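PDB 2D81: PHB depolymerase from Penicillium funiculosum, which hydrolyses the ester bonds of poly(3-hydroxybutyrate), breaking the biopolyester down into short soluble units. Local coordinates for residues V42-P47 against A133-P138; A167-I172 against T245-W250; Q54-C59 against D286-Y291. All coordinates share one frame; numbering follows the deposited sequence.

Contact 1 (V42-P47 against A133-P138); sequences VFAGGP and AVHTFP
Phe43, the last residue of strand 39-43 in the central sheet of this alpha/beta hydrolase fold, packs on Phe137 and Pro138, while Ala44, one step on, meets His135. The crowded half is wholly aromatic and aliphatic. The rim of the Phe137 ring lies over one face of Phe43, displaced from its middle, with Phe137 CE1 3.9 Å from Phe43 CD1. At the far end of the two rings, the CZ atoms of Phe43 and Phe137 approach to 4.0 Å. The ring centres are 4.7 Å apart and the planes meet at 41°, an oblique pairing that is neither a stack nor a T. Phe137 reaches this place because its CG lies opposite the backbone N (chi1 -164°), which swings the ring across to the strand. On the same side of the ring, nearer CD2, Pro138 CG approaches obliquely to within 4.0 Å of Phe43 CD2, so two consecutive residues press on one side of a single ring. Leu18, on strand 13-18, also touches both phenylalanines. Replacing Phe43 with an alanine would probably leave a gap beside Phe137 and Pro138 and let the Phe137 ring turn more freely.

The other half is sparser and borders the ligand pocket. There the small Ala44 supplies only a methyl and a carbonyl oxygen to the imidazole of His135. Outside these segments His135 ND1 is hydrogen-bonded to Asp101 OD1, and its side chain touches Ala19, which probably stands where the engineered change replaced the nucleophilic serine. This is consistent with the histidine and acid of a catalytic triad whose serine was replaced by alanine. Ala44 CB lies 3.8 Å from His135 CE1, and Ala44 O meets the same CE1 edge-on, in the imidazole plane, at 3.7 Å.

Contact 2 (A167-I172 against T245-W250); sequences AALKWI and TGYNKW
Leu169 and Lys170 of helix 164-173 pack against Tyr247 and Trp250 of helix 247-251, joining two helices that flank the central sheet of the alpha/beta hydrolase fold. Leu169 occupies the inner part. Its CG stands beside the backbone N and its CD1 branch is fully extended (chi2 177°), so this one methyl does the touching. CD1 of Leu169 comes within 3.7 Å of Trp250 CB, and the two side chains run past each other in opposite directions, each leaving its helix toward the other. The same methyl sits 4.0 Å from the backbone O of Tyr247 and approaches the phenol ring obliquely, with Leu169 CD1 4.2 Å from Tyr247 CD2. Met256 of strand 256-260 and His224 of strand 221-227 also touch the Leu169 side chain, which therefore lies between the helices and the sheet. The phenol points inward, where Tyr247 OH is hydrogen-bonded to Ser16 OG.

Lys170 belongs to the outer edge. Its chain kinks at the CG-CD bond (chi3 -68°), which carries CD and CE obliquely across the outer rim of the six-membered ring of Trp250. Lys170 CG lies over one face of that ring system, while Lys170 CD is 3.8 Å from Trp250 CH2. The next carbon continues the cover, Lys170 CE being 3.9 Å from the same CH2. The aliphatic part of this exposed lysine thus probably screens part of the buried indole from solvent. Trp250 NE1 donates to Asp163 OD1, a bond that probably limits how far the indole can turn under the lysine. At the tip, Lys170 NZ stands 4.0 Å from Trp250 CH2.

Contact 3 (Q54-C59 against D286-Y291); sequences QYYTSC and DWVGWY. With RB3 ((1R)-3-{[(1R)-3-methoxy-1-methyl-3-oxopropyl]oxy}-1-methyl-3-oxopropyl (3R)-3-hydroxybutanoate), chain C.
One wall of the pocket that holds the 3-hydroxybutyrate trimer forms where Tyr56 and Cys59 meet Trp287 and Val288. The benzene end of Trp287 enters the first segment edge-on: Trp287 CH2 points at Tyr56 O, 3.7 Å away, and Trp287 CZ3 lies 3.7 Å from Cys59 CB. Cys59 is itself tied to Cys50 by a disulfide. Trp287 takes a first torsion of 62°, its CG wedged between backbone N and carbonyl carbon, which lays the indole across to Tyr56 and turns its N-H to the ligand. Trp287 NE1 donates to RB3 O1B at 2.9 Å and 157°, gripping the middle ester carbonyl from the ring edge. Beside it the methyl C4B of RB3 settles into an apolar niche, 3.7 Å from Tyr56 CD1 and 3.8 Å from Val288 CG1, with Trp290 CH2 closing a further side.

Val288 splits its branches between the two indoles: CG1 sits over the centre of one face of Trp287, and CG2 over that of Trp290. CG1 also reaches Tyr56 CB across the contact, at 3.8 Å. The loop carrying these residues is folded round Asp286, whose OD1 accepts from three successive backbone nitrogens, Val288, Gly289 and Trp290, while OD2 takes Tyr291 N at 2.9 Å. The buried carboxylate thus holds the loop in an Asx turn (Val288 N) and Asx motif (Gly289 N), next to an aromatic subsite that binds the ester.

How the contacts relate
Contacts 1 and 2 form a continuous interior: their centres are 15 Å apart, and Phe137 CE1 of contact 1 lies 3.4 Å from Tyr247 OH of contact 2, while Phe43 also packs on Ala168. Contact 3 lies farther from the middle of the chain and touches neither, with nearest atoms about 6 Å from contact 1 and about 16 Å from contact 2. Yet contacts 1 and 3 share the ligand pocket, one offering His135, the other its aromatic wall. Contact 2 joins helices, contact 1 strand ends and a loop, contact 3 two loops. All cross by apolar packing, but contact 3 adds a ligand hydrogen bond and contact 2 an exposed lysine.

Contact 1 (V42-P47 against A133-P138)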
# COMPACT_ATOMS: atom_id res chain seq x y z
N VAL A 42 0.67 6.59 -1.05
CA VAL A 42 1.17 5.93 -2.25
C VAL A 42 2.60 6.36 -2.53
O VAL A 42 2.87 7.55 -2.74
CB VAL A 42 0.29 6.27 -3.47
CG1 VAL A 42 0.83 5.56 -4.72
CG2 VAL A 42 -1.15 5.85 -3.21
N PHE A 43 3.52 5.40 -2.53
CA PHE A 43 4.91 5.65 -2.92
C PHE A 43 5.15 5.13 -4.33
O PHE A 43 5.14 3.92 -4.56
CB PHE A 43 5.89 4.93 -1.98
CG PHE A 43 5.82 5.38 -0.54
CD1 PHE A 43 4.91 4.80 0.34
CD2 PHE A 43 6.69 6.35 -0.06
CE1 PHE A 43 4.87 5.18 1.68
CE2 PHE A 43 6.66 6.75 1.29
CZ PHE A 43 5.75 6.15 2.15
N ALA A 44 5.35 6.05 -5.27
CA ALA A 44 5.74 5.68 -6.64
C ALA A 44 4.75 4.69 -7.24
O ALA A 44 5.15 3.67 -7.81
CB ALA A 44 7.15 5.09 -6.64
N GLY A 45 3.46 5.00 -7.11
CA GLY A 45 2.43 4.24 -7.79
C GLY A 45 1.77 5.10 -8.85
O GLY A 45 2.42 5.95 -9.45
N GLY A 46 0.48 4.90 -9.09
CA GLY A 46 -0.19 5.64 -10.14
C GLY A 46 -1.70 5.69 -10.01
O GLY A 46 -2.27 5.17 -9.04
N PRO A 47 -2.39 6.28 -11.00
CA PRO A 47 -3.85 6.42 -11.03
C PRO A 47 -4.66 5.16 -10.72
O PRO A 47 -4.34 4.06 -11.19
CB PRO A 47 -4.11 6.94 -12.44
CG PRO A 47 -2.89 7.76 -12.72
CD PRO A 47 -1.79 6.85 -12.22
N ALA A 133 16.05 10.70 -5.95
CA ALA A 133 15.66 9.34 -5.60
C ALA A 133 15.10 8.60 -6.81
O ALA A 133 14.36 9.18 -7.61
CB ALA A 133 14.61 9.37 -4.48
N VAL A 134 15.47 7.33 -6.95
CA VAL A 134 14.94 6.51 -8.04
C VAL A 134 13.76 5.68 -7.54
O VAL A 134 13.19 5.96 -6.48
CB VAL A 134 16.02 5.57 -8.61
CG1 VAL A 134 17.19 6.39 -9.14
CG2 VAL A 134 16.49 4.60 -7.54
N HIS A 135 13.40 4.65 -8.31
CA HIS A 135 12.35 3.74 -7.90
C HIS A 135 12.83 2.83 -6.77
O HIS A 135 13.48 1.81 -7.01
CB HIS A 135 11.89 2.90 -9.08
CG HIS A 135 10.57 2.23 -8.86
ND1 HIS A 135 9.39 2.94 -8.82
CD2 HIS A 135 10.25 0.94 -8.63
CE1 HIS A 135 8.39 2.10 -8.57
NE2 HIS A 135 8.89 0.88 -8.46
N THR A 136 12.49 3.19 -5.54
CA THR A 136 12.93 2.46 -4.36
C THR A 136 12.12 3.00 -3.18
O THR A 136 11.58 4.11 -3.26
CB THR A 136 14.44 2.69 -4.11
OG1 THR A 136 14.91 1.76 -3.13
CG2 THR A 136 14.69 4.11 -3.62
N PHE A 137 12.02 2.24 -2.10
CA PHE A 137 11.34 2.74 -0.91
C PHE A 137 12.28 3.67 -0.15
O PHE A 137 13.38 3.27 0.23
CB PHE A 137 10.91 1.60 0.02
CG PHE A 137 9.90 2.02 1.03
CD1 PHE A 137 8.54 1.82 0.81
CD2 PHE A 137 10.29 2.69 2.19
CE1 PHE A 137 7.59 2.27 1.71
CE2 PHE A 137 9.34 3.15 3.10
CZ PHE A 137 7.99 2.94 2.86
N PRO A 138 11.86 4.92 0.09
CA PRO A 138 12.69 5.90 0.81
C PRO A 138 12.69 5.77 2.34
O PRO A 138 11.65 5.89 2.98
CB PRO A 138 12.10 7.23 0.36
CG PRO A 138 10.63 6.91 0.29
CD PRO A 138 10.61 5.54 -0.39

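Contact 2 (A167-I172 against T245-W250)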
# COMPACT_ATOMS: atom_id res chain seq x y z
N ALA A 167 6.89 9.94 7.29
CA ALA A 167 6.17 11.01 6.62
C ALA A 167 4.73 10.58 6.33
O ALA A 167 3.79 11.32 6.59
CB ALA A 167 6.87 11.39 5.33
N ALA A 168 4.58 9.37 5.79
CA ALA A 168 3.26 8.86 5.45
C ALA A 168 2.37 8.70 6.69
O ALA A 168 1.22 9.13 6.70
CB ALA A 168 3.38 7.52 4.72
N LEU A 169 2.91 8.07 7.73
CA LEU A 169 2.13 7.82 8.94
C LEU A 169 1.77 9.10 9.68
O LEU A 169 0.65 9.25 10.18
CB LEU A 169 2.89 6.87 9.88
CG LEU A 169 3.06 5.43 9.37
CD1 LEU A 169 3.89 4.64 10.37
CD2 LEU A 169 1.69 4.78 9.17
N LYS A 170 2.72 10.03 9.76
CA LYS A 170 2.44 11.32 10.38
C LYS A 170 1.42 12.11 9.57
O LYS A 170 0.58 12.80 10.15
CB LYS A 170 3.73 12.13 10.55
CG LYS A 170 4.61 11.61 11.69
CD LYS A 170 5.80 12.52 11.95
CE LYS A 170 6.79 12.51 10.81
NZ LYS A 170 7.94 13.41 11.09
N TRP A 171 1.46 12.02 8.25
CA TRP A 171 0.47 12.74 7.46
C TRP A 171 -0.92 12.15 7.66
O TRP A 171 -1.89 12.88 7.83
CB TRP A 171 0.81 12.72 5.96
CG TRP A 171 -0.14 13.58 5.20
CD1 TRP A 171 -1.19 13.18 4.43
CD2 TRP A 171 -0.20 15.01 5.24
NE1 TRP A 171 -1.90 14.27 3.98
CE2 TRP A 171 -1.31 15.41 4.47
CE3 TRP A 171 0.58 15.99 5.87
CZ2 TRP A 171 -1.67 16.75 4.30
CZ3 TRP A 171 0.23 17.33 5.69
CH2 TRP A 171 -0.89 17.69 4.92
N ILE A 172 -1.00 10.82 7.64
CA ILE A 172 -2.28 10.15 7.75
C ILE A 172 -2.90 10.31 9.14
O ILE A 172 -4.09 10.59 9.26
CB ILE A 172 -2.13 8.64 7.42
CG1 ILE A 172 -1.74 8.49 5.95
CG2 ILE A 172 -3.44 7.90 7.71
CD1 ILE A 172 -1.41 7.06 5.54
N THR A 245 11.86 -0.88 6.08
CA THR A 245 11.08 0.26 5.61
C THR A 245 10.87 1.31 6.69
O THR A 245 10.67 2.48 6.38
CB THR A 245 9.71 -0.18 5.08
OG1 THR A 245 9.06 -1.02 6.05
CG2 THR A 245 9.86 -0.93 3.76
N GLY A 246 10.88 0.89 7.95
CA GLY A 246 10.79 1.85 9.04
C GLY A 246 9.40 2.13 9.59
O GLY A 246 9.26 2.97 10.47
N TYR A 247 8.38 1.43 9.09
CA TYR A 247 7.04 1.60 9.64
C TYR A 247 7.00 1.24 11.12
O TYR A 247 6.38 1.93 11.92
CB TYR A 247 6.02 0.72 8.92
CG TYR A 247 5.71 1.10 7.49
CD1 TYR A 247 6.41 0.54 6.43
CD2 TYR A 247 4.68 1.99 7.20
CE1 TYR A 247 6.10 0.86 5.11
CE2 TYR A 247 4.35 2.32 5.89
CZ TYR A 247 5.07 1.74 4.85
OH TYR A 247 4.75 2.04 3.55
N ASN A 248 7.67 0.14 11.46
CA ASN A 248 7.54 -0.42 12.80
C ASN A 248 8.11 0.51 13.86
O ASN A 248 7.63 0.54 14.99
CB ASN A 248 8.23 -1.78 12.88
CG ASN A 248 7.64 -2.79 11.93
OD1 ASN A 248 6.50 -2.65 11.48
ND2 ASN A 248 8.41 -3.83 11.61
N LYS A 249 9.14 1.28 13.49
CA LYS A 249 9.74 2.24 14.40
C LYS A 249 8.71 3.25 14.90
O LYS A 249 8.71 3.62 16.08
CB LYS A 249 10.88 2.99 13.71
CG LYS A 249 12.02 2.10 13.25
CD LYS A 249 13.13 2.91 12.60
CE LYS A 249 14.28 2.02 12.18
NZ LYS A 249 14.89 1.32 13.35
N TRP A 250 7.84 3.69 14.00
CA TRP A 250 6.78 4.63 14.35
C TRP A 250 5.60 3.95 15.04
O TRP A 250 5.05 4.48 16.01
CB TRP A 250 6.30 5.37 13.10
CG TRP A 250 7.30 6.36 12.59
CD1 TRP A 250 8.25 6.16 11.63
CD2 TRP A 250 7.49 7.70 13.07
NE1 TRP A 250 9.02 7.29 11.48
CE2 TRP A 250 8.58 8.25 12.36
CE3 TRP A 250 6.85 8.48 14.05
CZ2 TRP A 250 9.04 9.55 12.58
CZ3 TRP A 250 7.31 9.78 14.27
CH2 TRP A 250 8.40 10.29 13.54

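Contact 3 (Q54-C59 against D286-Y291)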
# COMPACT_ATOMS: atom_id res chain seq x y z
N GLN A 54 -5.91 1.47 -20.99
CA GLN A 54 -4.68 1.74 -21.72
C GLN A 54 -3.64 0.75 -21.23
O GLN A 54 -3.73 0.25 -20.11
CB GLN A 54 -4.22 3.18 -21.47
CG GLN A 54 -3.72 3.45 -20.06
CD GLN A 54 -3.76 4.92 -19.70
OE1 GLN A 54 -3.36 5.78 -20.49
NE2 GLN A 54 -4.23 5.22 -18.49
N TYR A 55 -2.66 0.43 -22.07
CA TYR A 55 -1.73 -0.64 -21.73
C TYR A 55 -0.92 -0.24 -20.50
O TYR A 55 -0.60 0.94 -20.31
CB TYR A 55 -0.80 -0.94 -22.90
CG TYR A 55 -0.14 -2.30 -22.79
CD1 TYR A 55 -0.90 -3.47 -22.80
CD2 TYR A 55 1.24 -2.41 -22.66
CE1 TYR A 55 -0.31 -4.72 -22.68
CE2 TYR A 55 1.85 -3.66 -22.53
CZ TYR A 55 1.07 -4.81 -22.54
OH TYR A 55 1.66 -6.04 -22.42
N TYR A 56 -0.60 -1.21 -19.65
CA TYR A 56 -0.05 -0.91 -18.34
C TYR A 56 1.30 -0.18 -18.41
O TYR A 56 1.64 0.58 -17.51
CB TYR A 56 0.08 -2.19 -17.51
CG TYR A 56 1.25 -3.06 -17.88
CD1 TYR A 56 2.50 -2.85 -17.30
CD2 TYR A 56 1.13 -4.06 -18.83
CE1 TYR A 56 3.60 -3.63 -17.66
CE2 TYR A 56 2.22 -4.85 -19.20
CZ TYR A 56 3.45 -4.62 -18.61
OH TYR A 56 4.54 -5.39 -18.97
N THR A 57 2.06 -0.41 -19.48
CA THR A 57 3.36 0.26 -19.61
C THR A 57 3.18 1.76 -19.85
O THR A 57 4.10 2.54 -19.61
CB THR A 57 4.21 -0.32 -20.77
OG1 THR A 57 3.49 -0.21 -22.01
CG2 THR A 57 4.54 -1.79 -20.51
N SER A 58 1.99 2.16 -20.30
CA SER A 58 1.67 3.58 -20.42
C SER A 58 1.46 4.19 -19.04
O SER A 58 1.43 5.41 -18.90
CB SER A 58 0.41 3.77 -21.27
OG SER A 58 0.64 3.43 -22.63
N CYS A 59 1.30 3.33 -18.04
CA CYS A 59 1.19 3.77 -16.65
C CYS A 59 2.54 3.58 -15.95
O CYS A 59 2.62 3.49 -14.73
CB CYS A 59 0.10 2.96 -15.92
SG CYS A 59 -1.57 3.20 -16.61
N ASP A 286 -2.02 -6.90 -7.75
CA ASP A 286 -2.77 -6.87 -9.01
C ASP A 286 -3.39 -5.50 -9.31
O ASP A 286 -4.44 -5.15 -8.77
CB ASP A 286 -3.86 -7.94 -8.99
CG ASP A 286 -4.53 -8.11 -10.33
OD1 ASP A 286 -4.09 -7.47 -11.31
OD2 ASP A 286 -5.50 -8.89 -10.40
N TRP A 287 -2.72 -4.73 -10.17
CA TRP A 287 -3.29 -3.48 -10.67
C TRP A 287 -3.50 -3.52 -12.19
O TRP A 287 -3.69 -2.47 -12.83
CB TRP A 287 -2.37 -2.30 -10.30
CG TRP A 287 -0.99 -2.36 -10.90
CD1 TRP A 287 0.04 -3.17 -10.50
CD2 TRP A 287 -0.50 -1.59 -12.00
NE1 TRP A 287 1.14 -2.95 -11.29
CE2 TRP A 287 0.84 -1.98 -12.22
CE3 TRP A 287 -1.05 -0.60 -12.82
CZ2 TRP A 287 1.63 -1.43 -13.22
CZ3 TRP A 287 -0.27 -0.05 -13.83
CH2 TRP A 287 1.06 -0.46 -14.02
N VAL A 288 -3.47 -4.71 -12.77
CA VAL A 288 -3.59 -4.84 -14.22
C VAL A 288 -4.65 -5.84 -14.66
O VAL A 288 -4.99 -5.92 -15.85
CB VAL A 288 -2.24 -5.26 -14.86
CG1 VAL A 288 -1.19 -4.20 -14.57
CG2 VAL A 288 -1.80 -6.62 -14.32
N GLY A 289 -5.17 -6.61 -13.71
CA GLY A 289 -6.24 -7.55 -14.00
C GLY A 289 -5.81 -9.00 -14.14
O GLY A 289 -6.52 -9.79 -14.76
N TRP A 290 -4.67 -9.36 -13.56
CA TRP A 290 -4.23 -10.75 -13.56
C TRP A 290 -5.32 -11.69 -13.04
O TRP A 290 -5.59 -12.74 -13.63
CB TRP A 290 -2.98 -10.94 -12.69
CG TRP A 290 -1.70 -10.49 -13.30
CD1 TRP A 290 -1.15 -10.92 -14.47
CD2 TRP A 290 -0.77 -9.57 -12.73
NE1 TRP A 290 0.08 -10.32 -14.67
CE2 TRP A 290 0.33 -9.49 -13.61
CE3 TRP A 290 -0.75 -8.80 -11.56
CZ2 TRP A 290 1.44 -8.67 -13.36
CZ3 TRP A 290 0.34 -7.99 -11.30
CH2 TRP A 290 1.42 -7.92 -12.20
N TYR A 291 -5.93 -11.31 -11.92
CA TYR A 291 -6.77 -12.25 -11.18
C TYR A 291 -8.24 -11.88 -11.22
O TYR A 291 -9.01 -12.24 -10.33
CB TYR A 291 -6.27 -12.34 -9.74
CG TYR A 291 -4.80 -12.70 -9.68
CD1 TYR A 291 -3.85 -11.77 -9.26
CD2 TYR A 291 -4.36 -13.94 -10.12
CE1 TYR A 291 -2.48 -12.08 -9.29
CE2 TYR A 291 -3.00 -14.26 -10.15
CZ TYR A 291 -2.07 -13.32 -9.74
OH TYR A 291 -0.73 -13.64 -9.78
O1M RB3 C . 8.94 -2.08 -11.97
C1A RB3 C . 8.08 -2.34 -11.10
O1A RB3 C . 8.03 -3.38 -10.40
C2A RB3 C . 6.99 -1.30 -10.86
C3A RB3 C . 5.60 -1.89 -11.06
C4A RB3 C . 4.56 -0.78 -10.83
O3A RB3 C . 5.48 -2.38 -12.40
C1B RB3 C . 4.75 -3.54 -12.47
O1B RB3 C . 3.94 -3.82 -11.59
C2B RB3 C . 4.98 -4.46 -13.66
C3B RB3 C . 3.87 -5.51 -13.84
C4B RB3 C . 2.53 -4.85 -14.15
O3B RB3 C . 4.22 -6.37 -14.94
C1C RB3 C . 5.03 -7.40 -14.56
O1C RB3 C . 5.87 -7.23 -13.68
C2C RB3 C . 4.88 -8.75 -15.26
C3C RB3 C . 6.18 -9.15 -15.95
C4C RB3 C . 6.01 -10.50 -16.67
O3C RB3 C . 6.56 -8.14 -16.88